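Local structure of ileal bile acid-binding protein (Danio rerio, 3ELX) at residues 22-27 and 120-125; 40-45 and 51-56; 65-70 and 92-97; 75-78 and 82-85; 103-106 and 111-114. The protein binds bile acids such as cholate and probably carries them and fatty acids in the cytoplasm. All coordinates share one frame; numbering follows the deposited sequence.

Contact 1: 22-27 and 120-125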
# COMPACT_ATOMS: atom_id res chain seq x y z
N CYS A 22 2.46 -8.41 9.51
CA CYS A 22 3.50 -9.11 8.77
C CYS A 22 3.59 -10.57 9.19
O CYS A 22 3.77 -11.45 8.35
CB CYS A 22 4.84 -8.41 8.94
SG CYS A 22 4.99 -6.85 8.05
N LYS A 23 3.43 -10.83 10.48
CA LYS A 23 3.40 -12.20 11.00
C LYS A 23 2.22 -13.00 10.44
O LYS A 23 2.37 -14.18 10.12
CB LYS A 23 3.37 -12.20 12.53
CG LYS A 23 4.71 -11.87 13.18
CD LYS A 23 4.64 -11.97 14.70
CE LYS A 23 4.00 -10.74 15.33
NZ LYS A 23 3.76 -10.93 16.79
N LEU A 24 1.07 -12.35 10.32
CA LEU A 24 -0.13 -13.05 9.85
C LEU A 24 -0.04 -13.43 8.38
O LEU A 24 -0.40 -14.55 8.01
CB LEU A 24 -1.40 -12.23 10.13
CG LEU A 24 -2.76 -12.88 9.81
CD1 LEU A 24 -2.99 -14.15 10.63
CD2 LEU A 24 -3.90 -11.90 10.02
N ILE A 25 0.48 -12.53 7.55
CA ILE A 25 0.63 -12.80 6.11
C ILE A 25 1.91 -13.59 5.77
O ILE A 25 2.19 -13.85 4.59
CB ILE A 25 0.50 -11.53 5.22
CG1 ILE A 25 1.65 -10.56 5.47
CG2 ILE A 25 -0.88 -10.87 5.40
CD1 ILE A 25 1.92 -9.59 4.32
N GLY A 26 2.67 -13.96 6.79
CA GLY A 26 3.77 -14.92 6.65
C GLY A 26 5.15 -14.37 6.35
O GLY A 26 5.99 -15.08 5.78
N ILE A 27 5.39 -13.11 6.71
CA ILE A 27 6.72 -12.51 6.58
C ILE A 27 7.64 -13.08 7.67
O ILE A 27 7.26 -13.11 8.85
CB ILE A 27 6.66 -10.96 6.68
CG1 ILE A 27 5.59 -10.37 5.74
CG2 ILE A 27 8.05 -10.32 6.43
CD1 ILE A 27 5.78 -10.66 4.26
N GLY A 120 -7.00 -14.41 9.54
CA GLY A 120 -6.57 -15.80 9.71
C GLY A 120 -7.14 -16.48 10.95
O GLY A 120 -8.18 -16.07 11.48
N ALA A 121 -6.44 -17.52 11.41
CA ALA A 121 -6.84 -18.31 12.57
C ALA A 121 -6.93 -17.50 13.86
O ALA A 121 -7.95 -17.56 14.56
CB ALA A 121 -5.90 -19.50 12.75
N GLN A 122 -5.87 -16.75 14.17
CA GLN A 122 -5.82 -15.94 15.39
C GLN A 122 -6.78 -14.74 15.34
O GLN A 122 -7.08 -14.12 16.37
CB GLN A 122 -4.39 -15.47 15.71
CG GLN A 122 -3.58 -14.94 14.52
CD GLN A 122 -2.70 -16.01 13.88
OE1 GLN A 122 -3.07 -16.63 12.88
NE2 GLN A 122 -1.53 -16.25 14.47
N GLY A 123 -7.27 -14.43 14.15
CA GLY A 123 -8.20 -13.34 13.95
C GLY A 123 -7.69 -12.37 12.91
O GLY A 123 -6.92 -12.75 12.02
N THR A 124 -8.11 -11.12 13.04
CA THR A 124 -7.77 -10.10 12.07
C THR A 124 -6.47 -9.41 12.48
O THR A 124 -6.18 -9.25 13.67
CB THR A 124 -8.89 -9.04 11.98
OG1 THR A 124 -9.00 -8.36 13.24
CG2 THR A 124 -10.21 -9.70 11.64
N ALA A 125 -5.67 -9.03 11.49
CA ALA A 125 -4.55 -8.12 11.73
C ALA A 125 -4.62 -6.99 10.73
O ALA A 125 -4.85 -7.22 9.54
CB ALA A 125 -3.22 -8.83 11.64
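Leu24 makes the apolar contact, pushing its side chain from the last turn of helix 18-24 into the turn 120-123 and the start of strand 124-133. Its CG is anti to the backbone N (chi1 -174°), which sends both methyls across the gap. CD2 lies on Ala125 CB at 3.5 Å. The same methyl reaches the backbone at Gly123 O, 3.7 Å away. CD1, the other branch, meets Gln122 OE1 at 3.3 Å. Leu24 and Gln122 run past each other in opposite directions, and the amide oxygen lies beside the CD1 methyl. Gln122 bends at chi2 (-95°), which turns the amide toward the leucine. Polar bonding between the two segments is absent.

Fatty-acid-binding proteins carry a helix-turn-helix lid over one end of a beta barrel. Here that lid, helices 18-24 and 29-34, meets the turn that joins two barrel strands.

Backbone hydrogen bonds shape each side separately. Helix 18-24 ends in a Schellman motif. Ile27 N bonds to Cys22 O at 2.8 Å, and Gly26 N gives a weak bond to Lys23 O. Gly26 has the positive phi of this ending. The turn opposite is closed by Gly120 N to Gly123 O at 3.0 Å, with a weak bond from Gly123 N to Gly120 O. Ala125 is backbone hydrogen-bonded to Ala118 of strand 111-119, and Leu24 also touches Ala118. Cys22, Lys23 and Ile27 rest on Ile32 of the second helix.

Contact 2: 40-45 and 51-56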
# COMPACT_ATOMS: atom_id res chain seq x y z
N LEU A 40 8.91 3.85 4.35
CA LEU A 40 8.62 3.62 2.94
C LEU A 40 8.24 4.92 2.25
O LEU A 40 7.34 5.64 2.72
CB LEU A 40 7.48 2.63 2.80
CG LEU A 40 7.13 2.18 1.39
CD1 LEU A 40 8.24 1.26 0.88
CD2 LEU A 40 5.78 1.46 1.39
N VAL A 41 8.90 5.21 1.12
CA VAL A 41 8.51 6.31 0.24
C VAL A 41 7.63 5.80 -0.88
O VAL A 41 7.93 4.78 -1.52
CB VAL A 41 9.73 7.06 -0.33
CG1 VAL A 41 9.31 8.09 -1.38
CG2 VAL A 41 10.48 7.75 0.79
N THR A 42 6.52 6.50 -1.09
CA THR A 42 5.55 6.18 -2.12
C THR A 42 5.49 7.33 -3.11
O THR A 42 5.36 8.48 -2.71
CB THR A 42 4.14 5.99 -1.51
OG1 THR A 42 4.16 4.90 -0.59
CG2 THR A 42 3.12 5.69 -2.58
N GLU A 43 5.59 7.01 -4.40
CA GLU A 43 5.41 8.01 -5.44
C GLU A 43 4.14 7.66 -6.22
O GLU A 43 3.98 6.53 -6.69
CB GLU A 43 6.61 8.01 -6.37
CG GLU A 43 6.54 9.00 -7.49
CD GLU A 43 7.69 8.84 -8.47
OE1 GLU A 43 8.41 7.81 -8.40
OE2 GLU A 43 7.87 9.74 -9.30
N ILE A 44 3.24 8.64 -6.34
CA ILE A 44 1.99 8.40 -7.06
C ILE A 44 1.81 9.42 -8.18
O ILE A 44 2.02 10.61 -7.99
CB ILE A 44 0.76 8.43 -6.13
CG1 ILE A 44 0.96 7.48 -4.94
CG2 ILE A 44 -0.53 8.04 -6.92
CD1 ILE A 44 0.06 7.78 -3.76
N VAL A 45 1.44 8.92 -9.36
CA VAL A 45 0.97 9.77 -10.45
C VAL A 45 -0.47 9.35 -10.72
O VAL A 45 -0.73 8.20 -11.10
CB VAL A 45 1.85 9.66 -11.73
CG1 VAL A 45 1.28 10.56 -12.82
CG2 VAL A 45 3.30 10.05 -11.43
N PHE A 51 -3.82 5.35 -12.40
CA PHE A 51 -2.78 5.49 -11.36
C PHE A 51 -1.50 4.76 -11.72
O PHE A 51 -1.53 3.65 -12.27
CB PHE A 51 -3.23 4.88 -10.03
CG PHE A 51 -4.26 5.68 -9.30
CD1 PHE A 51 -5.59 5.64 -9.67
CD2 PHE A 51 -3.89 6.45 -8.19
CE1 PHE A 51 -6.55 6.36 -8.99
CE2 PHE A 51 -4.85 7.18 -7.48
CZ PHE A 51 -6.18 7.13 -7.88
N THR A 52 -0.37 5.38 -11.39
CA THR A 52 0.93 4.69 -11.35
C THR A 52 1.42 4.85 -9.92
O THR A 52 1.64 5.97 -9.45
CB THR A 52 1.94 5.31 -12.33
OG1 THR A 52 1.40 5.30 -13.65
CG2 THR A 52 3.27 4.53 -12.30
N TRP A 53 1.61 3.72 -9.25
CA TRP A 53 1.83 3.72 -7.81
C TRP A 53 3.15 3.01 -7.54
O TRP A 53 3.25 1.81 -7.76
CB TRP A 53 0.68 2.97 -7.14
CG TRP A 53 0.52 3.24 -5.69
CD1 TRP A 53 1.37 2.87 -4.68
CD2 TRP A 53 -0.56 3.94 -5.06
NE1 TRP A 53 0.87 3.29 -3.47
CE2 TRP A 53 -0.31 3.95 -3.68
CE3 TRP A 53 -1.73 4.55 -5.55
CZ2 TRP A 53 -1.18 4.55 -2.76
CZ3 TRP A 53 -2.60 5.15 -4.64
CH2 TRP A 53 -2.31 5.15 -3.26
N THR A 54 4.15 3.76 -7.08
CA THR A 54 5.50 3.23 -6.92
C THR A 54 5.93 3.26 -5.46
O THR A 54 5.76 4.27 -4.78
CB THR A 54 6.49 4.05 -7.79
OG1 THR A 54 6.07 4.01 -9.16
CG2 THR A 54 7.89 3.49 -7.69
N GLN A 55 6.45 2.14 -4.97
CA GLN A 55 6.91 2.04 -3.59
C GLN A 55 8.38 1.65 -3.58
O GLN A 55 8.79 0.70 -4.26
CB GLN A 55 6.11 1.02 -2.78
CG GLN A 55 4.62 1.34 -2.70
CD GLN A 55 3.83 0.20 -2.08
OE1 GLN A 55 4.03 -0.96 -2.42
NE2 GLN A 55 2.92 0.54 -1.18
N TYR A 56 9.16 2.38 -2.79
CA TYR A 56 10.59 2.19 -2.71
C TYR A 56 10.96 1.39 -1.46
O TYR A 56 11.22 1.95 -0.40
CB TYR A 56 11.30 3.55 -2.74
CG TYR A 56 11.11 4.26 -4.06
CD1 TYR A 56 12.03 4.10 -5.09
CD2 TYR A 56 10.01 5.10 -4.29
CE1 TYR A 56 11.88 4.74 -6.32
CE2 TYR A 56 9.85 5.76 -5.51
CZ TYR A 56 10.79 5.57 -6.53
OH TYR A 56 10.64 6.19 -7.76
O HOH W 1 11.73 4.39 0.69
O HOH W 2 2.26 3.10 -0.87
O HOH W 3 -0.72 7.27 -13.97
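Ile44 and Trp53 lie side by side and point the same way. The Ile44 CD1 methyl sits over one face of the indole, 3.6 Å from the centroid of the six-membered ring and 13° off its normal. This is a CH-pi contact. Ile44 CG1 is anti to the carbonyl carbon (chi1 -52°), which carries CD1 over the ring, while Ile44 CG2 turns to the edge of the Phe51 ring, 3.9 Å from Phe51 CD2. Thr42 crosses Trp53 at a slant, with Thr42 CG2 3.4 Å from Trp53 NE1. Thr42 runs alongside Gln55. A water ties the three together: it accepts from Trp53 NE1 and Gln55 NE2 and lies 2.6 Å from Thr42 OG1. It sits in the indole plane, at the edge.

On the other face, Glu43 is extended and Tyr56 crosses it. Tyr56 OH gives a hydrogen bond to Glu43 OE1 at 2.8 Å, nearly along the C-O axis, with carboxylate and ring planes 25° apart. Glu43 OE1 lies at the ring edge, in its plane.

The backbones run antiparallel. Glu43 and Thr54 exchange two bonds, and Val45 and Thr52 do the same. A second water joins Val41 N to Tyr56 O.

Thr42, Ile44, Trp53 and Gln55 share the face that looks across the barrel to Leu112 and Glu114. Gln55 binds cholate in a complex of this protein. The contact is a beta hairpin of the barrel of the fatty-acid-binding protein family, with one face lining the lipid cavity.

Contact 3: 65-70 and 92-97. With EDO (1,2-ethanediol), chain B.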
# COMPACT_ATOMS: atom_id res chain seq x y z
N ASN A 65 2.85 -0.45 -9.47
CA ASN A 65 1.56 -0.94 -9.96
C ASN A 65 0.90 0.14 -10.78
O ASN A 65 0.79 1.28 -10.33
CB ASN A 65 0.66 -1.38 -8.82
CG ASN A 65 0.94 -2.81 -8.40
OD1 ASN A 65 0.99 -3.70 -9.25
ND2 ASN A 65 1.14 -3.03 -7.11
N LYS A 66 0.49 -0.24 -11.98
CA LYS A 66 -0.26 0.64 -12.87
C LYS A 66 -1.65 0.04 -13.01
O LYS A 66 -1.81 -1.12 -13.42
CB LYS A 66 0.41 0.76 -14.23
CG LYS A 66 1.74 1.47 -14.16
CD LYS A 66 2.53 1.31 -15.45
CE LYS A 66 2.42 2.53 -16.35
NZ LYS A 66 1.03 2.80 -16.81
N PHE A 67 -2.65 0.83 -12.64
CA PHE A 67 -4.03 0.36 -12.71
C PHE A 67 -4.97 1.48 -13.09
O PHE A 67 -4.67 2.65 -12.86
CB PHE A 67 -4.46 -0.30 -11.39
CG PHE A 67 -4.36 0.59 -10.18
CD1 PHE A 67 -3.20 0.59 -9.39
CD2 PHE A 67 -5.42 1.43 -9.81
CE1 PHE A 67 -3.10 1.41 -8.25
CE2 PHE A 67 -5.33 2.25 -8.67
CZ PHE A 67 -4.18 2.24 -7.90
N ILE A 68 -6.10 1.11 -13.69
CA ILE A 68 -7.18 2.06 -13.95
C ILE A 68 -8.36 1.62 -13.10
O ILE A 68 -8.81 0.47 -13.20
CB ILE A 68 -7.56 2.11 -15.45
CG1 ILE A 68 -6.35 2.59 -16.26
CG2 ILE A 68 -8.78 3.01 -15.67
CD1 ILE A 68 -6.48 2.39 -17.75
N VAL A 69 -8.85 2.51 -12.26
CA VAL A 69 -9.99 2.16 -11.40
C VAL A 69 -11.15 1.66 -12.26
O VAL A 69 -11.49 2.26 -13.27
CB VAL A 69 -10.43 3.36 -10.53
CG1 VAL A 69 -11.64 2.99 -9.66
CG2 VAL A 69 -9.27 3.83 -9.67
N GLY A 70 -11.73 0.53 -11.85
CA GLY A 70 -12.88 -0.05 -12.57
C GLY A 70 -12.55 -0.92 -13.77
O GLY A 70 -13.45 -1.51 -14.37
N GLY A 92 -13.50 8.71 -2.39
CA GLY A 92 -12.08 9.08 -2.37
C GLY A 92 -11.15 7.98 -1.86
O GLY A 92 -9.93 8.16 -1.83
N LYS A 93 -11.74 6.86 -1.43
CA LYS A 93 -10.96 5.72 -0.93
C LYS A 93 -10.83 4.62 -1.99
O LYS A 93 -11.83 4.16 -2.54
CB LYS A 93 -11.62 5.09 0.30
CG LYS A 93 -11.82 5.97 1.52
CD LYS A 93 -12.60 5.19 2.59
CE LYS A 93 -11.70 4.42 3.56
NZ LYS A 93 -10.54 3.68 2.95
N LEU A 94 -9.59 4.21 -2.26
CA LEU A 94 -9.31 3.08 -3.15
C LEU A 94 -9.36 1.79 -2.38
O LEU A 94 -8.91 1.74 -1.23
CB LEU A 94 -7.90 3.22 -3.74
CG LEU A 94 -7.67 4.34 -4.74
CD1 LEU A 94 -6.19 4.48 -5.01
CD2 LEU A 94 -8.41 4.06 -6.04
N THR A 95 -9.91 0.74 -3.00
CA THR A 95 -9.81 -0.60 -2.44
C THR A 95 -9.14 -1.50 -3.47
O THR A 95 -9.62 -1.65 -4.60
CB THR A 95 -11.19 -1.19 -2.05
OG1 THR A 95 -11.78 -0.40 -1.01
CG2 THR A 95 -11.04 -2.63 -1.54
N ILE A 96 -8.02 -2.08 -3.06
CA ILE A 96 -7.30 -3.04 -3.89
C ILE A 96 -7.40 -4.37 -3.18
O ILE A 96 -6.99 -4.50 -2.02
CB ILE A 96 -5.81 -2.68 -4.08
CG1 ILE A 96 -5.67 -1.24 -4.59
CG2 ILE A 96 -5.15 -3.69 -5.01
CD1 ILE A 96 -4.22 -0.78 -4.76
N SER A 97 -7.96 -5.35 -3.88
CA SER A 97 -8.12 -6.67 -3.32
C SER A 97 -6.92 -7.52 -3.72
O SER A 97 -6.90 -8.19 -4.76
CB SER A 97 -9.45 -7.28 -3.79
OG SER A 97 -10.53 -6.42 -3.42
C1 EDO B . -0.59 0.12 -2.94
O1 EDO B . -1.00 -0.80 -2.24
C2 EDO B . -0.65 0.02 -4.44
O2 EDO B . 0.41 -0.83 -4.91
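Phe67 and, just past the strand end, Val69 meet Leu94 and Ile96 of a strand that is not a neighbour in the sheet. The two segments meet through side chains, and the nearest CA atoms, those of Val69 and Leu94, are 8.3 Å apart. Leu94 forks between two partners. Its CD1 comes to the edge of the Phe67 ring, 4.2 Å from Phe67 CZ. Its CD2 packs on Val69 CG2 at 3.7 Å. Phe67 and Leu94 approach from opposite directions, while Val69 and Leu94 cross. Ile96 CD1 approaches the ring obliquely, 4.3 Å from Phe67 CE1. Phe51 lies against the same ring, its plane nearly parallel.

A molecule of 1,2-ethanediol, probably from the crystallisation liquor, lies next to this cluster. Asn65 ND2 donates to its O2 at 3.2 Å, and Ile96 CD1 touches its C2 at 3.7 Å. Asn65 OD1 is bonded to Glu76 N.

Leu94 contacts cholate in a complex of this protein. The methyls and ring edge offer an apolar wall with one amide beside it, chemistry consistent with a ligand that is both greasy and polar.

Contact 4: 75-78 and 82-85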
# COMPACT_ATOMS: atom_id res chain seq x y z
N MET A 75 -1.28 -6.31 -12.27
CA MET A 75 -0.61 -5.81 -11.06
C MET A 75 0.36 -6.83 -10.49
O MET A 75 0.44 -7.96 -10.96
CB MET A 75 -1.65 -5.38 -10.02
CG MET A 75 -2.35 -4.05 -10.37
SD MET A 75 -3.71 -3.62 -9.27
CE MET A 75 -4.99 -4.66 -9.86
N GLU A 76 1.13 -6.40 -9.48
CA GLU A 76 2.11 -7.26 -8.83
C GLU A 76 2.04 -7.04 -7.32
O GLU A 76 1.75 -5.94 -6.84
CB GLU A 76 3.53 -6.98 -9.35
CG GLU A 76 4.60 -7.98 -8.91
CD GLU A 76 6.02 -7.39 -8.89
OE1 GLU A 76 6.37 -6.64 -7.93
OE2 GLU A 76 6.80 -7.70 -9.83
N THR A 77 2.28 -8.10 -6.57
CA THR A 77 2.37 -7.99 -5.12
C THR A 77 3.78 -7.52 -4.76
O THR A 77 4.70 -7.60 -5.57
CB THR A 77 2.11 -9.34 -4.44
OG1 THR A 77 3.16 -10.25 -4.78
CG2 THR A 77 0.77 -9.91 -4.87
N VAL A 78 3.93 -7.06 -3.52
CA VAL A 78 5.25 -6.69 -2.98
C VAL A 78 6.23 -7.86 -3.09
O VAL A 78 7.42 -7.68 -3.37
CB VAL A 78 5.12 -6.22 -1.51
CG1 VAL A 78 6.48 -5.87 -0.93
CG2 VAL A 78 4.17 -5.02 -1.40
N LYS A 82 2.42 -11.95 -9.78
CA LYS A 82 1.62 -11.23 -10.77
C LYS A 82 0.16 -11.65 -10.70
O LYS A 82 -0.16 -12.83 -10.56
CB LYS A 82 2.17 -11.47 -12.18
CG LYS A 82 3.63 -11.08 -12.36
CD LYS A 82 4.13 -11.51 -13.73
CE LYS A 82 5.65 -11.38 -13.83
NZ LYS A 82 6.17 -12.05 -15.05
N PHE A 83 -0.72 -10.66 -10.77
CA PHE A 83 -2.15 -10.93 -10.80
C PHE A 83 -2.86 -9.91 -11.68
O PHE A 83 -2.25 -8.94 -12.15
CB PHE A 83 -2.75 -10.98 -9.38
CG PHE A 83 -2.74 -9.67 -8.64
CD1 PHE A 83 -1.60 -9.21 -7.98
CD2 PHE A 83 -3.91 -8.90 -8.56
CE1 PHE A 83 -1.61 -8.01 -7.29
CE2 PHE A 83 -3.93 -7.69 -7.87
CZ PHE A 83 -2.78 -7.24 -7.22
N LYS A 84 -4.13 -10.17 -11.95
CA LYS A 84 -4.97 -9.20 -12.62
C LYS A 84 -6.08 -8.82 -11.65
O LYS A 84 -6.72 -9.68 -11.03
CB LYS A 84 -5.52 -9.75 -13.93
CG LYS A 84 -6.16 -8.68 -14.81
CD LYS A 84 -6.43 -9.18 -16.22
CE LYS A 84 -5.37 -8.68 -17.19
NZ LYS A 84 -5.46 -7.20 -17.40
N GLY A 85 -6.29 -7.52 -11.49
CA GLY A 85 -7.26 -7.05 -10.52
C GLY A 85 -8.08 -5.87 -10.97
O GLY A 85 -7.68 -5.14 -11.89
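Met75 and Phe83 bury the most surface here, and they lie on the same face of the hairpin. Met75 CB sits over one face of the Phe83 ring, a CH-pi contact 3.9 Å from the centroid and 24° off the normal. The sulfur is farther out: Met75 SD is 5.1 Å from the centroid and oblique to the ring, a Met-aromatic contact. The Met75 chain then bends at chi3 (-78°), which brings CE back to Gly85 CA at 3.4 Å. That pair is tighter than usual, and Gly85 has no side chain in the way. Phe83 holds CG between its backbone N and carbonyl carbon (chi1 67°), and this lays the ring along 75-77. Thr77 crosses Phe83 obliquely, with Thr77 CG2 3.9 Å from Phe83 CE1.

The backbones of the same two residues are bonded both ways. Met75 N gives to Phe83 O at 2.8 Å, and Phe83 N gives to Met75 O at 2.9 Å. In the second bond the donor stands above the carbonyl plane.

Lys82 is next in buried surface. Its CA lies 3.5 Å from Met75 O, in a CA-H...O contact. Its chain runs out away from the hairpin, and Lys82 NZ stays 6.8 Å from Glu76 OE2.

Thr77 OG1 accepts from Lys81 N. Pro99 touches both Thr77 and Phe83. Val78, the residue after Thr77, contacts cholate in a complex of this protein. Two nearly straight backbone bonds fix the register of the strands, while the Met75-Phe83 face packs through carbon and sulfur, and the charges of Glu76 and Lys82, on the other face, are not paired with each other.

Contact 5: 103-106 and 111-114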
# COMPACT_ATOMS: atom_id res chain seq x y z
N GLN A 103 -6.56 -3.94 0.75
CA GLN A 103 -5.86 -2.66 0.93
C GLN A 103 -6.82 -1.51 0.68
O GLN A 103 -7.45 -1.48 -0.37
CB GLN A 103 -4.72 -2.54 -0.08
CG GLN A 103 -3.91 -1.27 0.07
CD GLN A 103 -3.14 -1.27 1.36
OE1 GLN A 103 -2.72 -2.32 1.84
NE2 GLN A 103 -2.98 -0.10 1.96
N THR A 104 -6.94 -0.59 1.62
CA THR A 104 -7.75 0.62 1.38
C THR A 104 -6.84 1.81 1.54
O THR A 104 -6.03 1.85 2.46
CB THR A 104 -8.94 0.76 2.35
OG1 THR A 104 -8.45 1.02 3.67
CG2 THR A 104 -9.79 -0.49 2.33
N THR A 105 -6.95 2.76 0.63
CA THR A 105 -6.06 3.91 0.67
C THR A 105 -6.82 5.18 0.38
O THR A 105 -7.66 5.23 -0.52
CB THR A 105 -4.89 3.72 -0.29
OG1 THR A 105 -4.18 2.52 0.07
CG2 THR A 105 -3.94 4.91 -0.22
N GLU A 106 -6.53 6.22 1.15
CA GLU A 106 -7.17 7.50 0.93
C GLU A 106 -6.28 8.65 1.37
O GLU A 106 -5.28 8.43 2.05
CB GLU A 106 -8.53 7.58 1.64
CG GLU A 106 -8.45 7.57 3.16
CD GLU A 106 -9.79 7.87 3.82
OE1 GLU A 106 -10.63 8.58 3.22
OE2 GLU A 106 -10.01 7.39 4.95
N LYS A 111 -2.83 13.76 4.56
CA LYS A 111 -1.89 12.63 4.67
C LYS A 111 -2.39 11.44 3.86
O LYS A 111 -3.60 11.27 3.69
CB LYS A 111 -1.73 12.18 6.12
CG LYS A 111 -1.58 13.30 7.13
CD LYS A 111 -0.16 13.71 7.28
CE LYS A 111 -0.07 14.73 8.40
NZ LYS A 111 1.17 14.56 9.17
N LEU A 112 -1.46 10.62 3.38
CA LEU A 112 -1.80 9.37 2.70
C LEU A 112 -1.98 8.29 3.75
O LEU A 112 -1.03 7.95 4.46
CB LEU A 112 -0.69 8.99 1.72
CG LEU A 112 -0.82 7.66 0.97
CD1 LEU A 112 -1.98 7.70 0.03
CD2 LEU A 112 0.47 7.33 0.22
N VAL A 113 -3.20 7.75 3.87
CA VAL A 113 -3.49 6.74 4.88
C VAL A 113 -3.80 5.42 4.21
O VAL A 113 -4.78 5.32 3.46
CB VAL A 113 -4.66 7.15 5.78
CG1 VAL A 113 -4.87 6.10 6.86
CG2 VAL A 113 -4.40 8.53 6.42
N GLU A 114 -2.98 4.42 4.49
CA GLU A 114 -3.05 3.12 3.83
C GLU A 114 -3.33 2.04 4.86
O GLU A 114 -2.57 1.87 5.80
CB GLU A 114 -1.75 2.83 3.11
CG GLU A 114 -1.45 3.80 1.99
CD GLU A 114 -0.12 3.53 1.33
OE1 GLU A 114 -0.07 2.66 0.43
OE2 GLU A 114 0.87 4.18 1.72
O HOH W 4 -1.19 -0.39 4.65
O HOH W 5 -7.00 3.75 4.81
O HOH W 6 -2.11 1.48 -0.78
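Thr105 packs tightly against both Leu112 and Glu114. Its CG2 methyl is 3.4 Å from Leu112 CD1, closer than usual for two carbons, and 3.5 Å from Glu114 CG. Thr105 CG2 is anti to the backbone N and OG1 anti to the carbonyl carbon (chi1 -58°), which turns the methyl to the leucine and leaves the hydroxyl for water. Thr105 and Glu114 lie side by side and point the same way, while Leu112 crosses. Glu106 and Val113 form an antiparallel hydrogen-bonded pair. Val113 N bonds to Glu106 O at 2.8 Å and Glu106 N to Val113 O at 3.0 Å.

Elsewhere water fills in. Gln103 crosses Glu114 with its amide plane 75° from the carboxylate, and Gln103 NE2 lies 3.4 Å from Glu114 CB. One water accepts from Gln103 NE2 and gives a weak bond to Glu114 O. Another, on the side of Glu106 and Val113, bridges the two backbones by donating to Thr104 O and Val113 O. A third, on the inward face, donates to Glu114 OE1 at 2.6 Å and lies close to Thr105 OG1.

The polar ends have further partners. Gln103 OE1 bonds to Ser116 OG, and Glu114 OE2 makes a salt bridge with Arg129. Lys111 pairs with Glu13. Trp53 covers Thr105 and Glu114 from across the barrel.

Glu114 is a buried acid. One oxygen is met by a guanidinium and the other by a water, which probably favours its charged form. Thr105, Glu114 and the water between them place polar groups on the inward face of the family's barrel, next to the methyls of Leu112.

Contacts 2, 3 and 5 form a connected wall round the interior, with centres 11 to 13 Å apart. Trp53 of contact 2 is central. Its N is bonded to Asn65 O of contact 3, while its CZ3 packs on Leu94 CD1 at 3.7 Å and its CH2 on Thr105 CG2 of contact 5 at 3.5 Å. Contact 4 joins contact 3 through Asn65 and Met75. It nears contact 2 where Val78 meets Gln55. Gln55, Leu94 and Val78, of contacts 2, 3 and 4, bind cholate in a complex of this protein; none is bound in this apo chain. Contact 1 stands apart at the lid, its centre about 20 to 25 Å from the others, with Leu24 about 8 Å from the side chain of cholate-binding Tyr101.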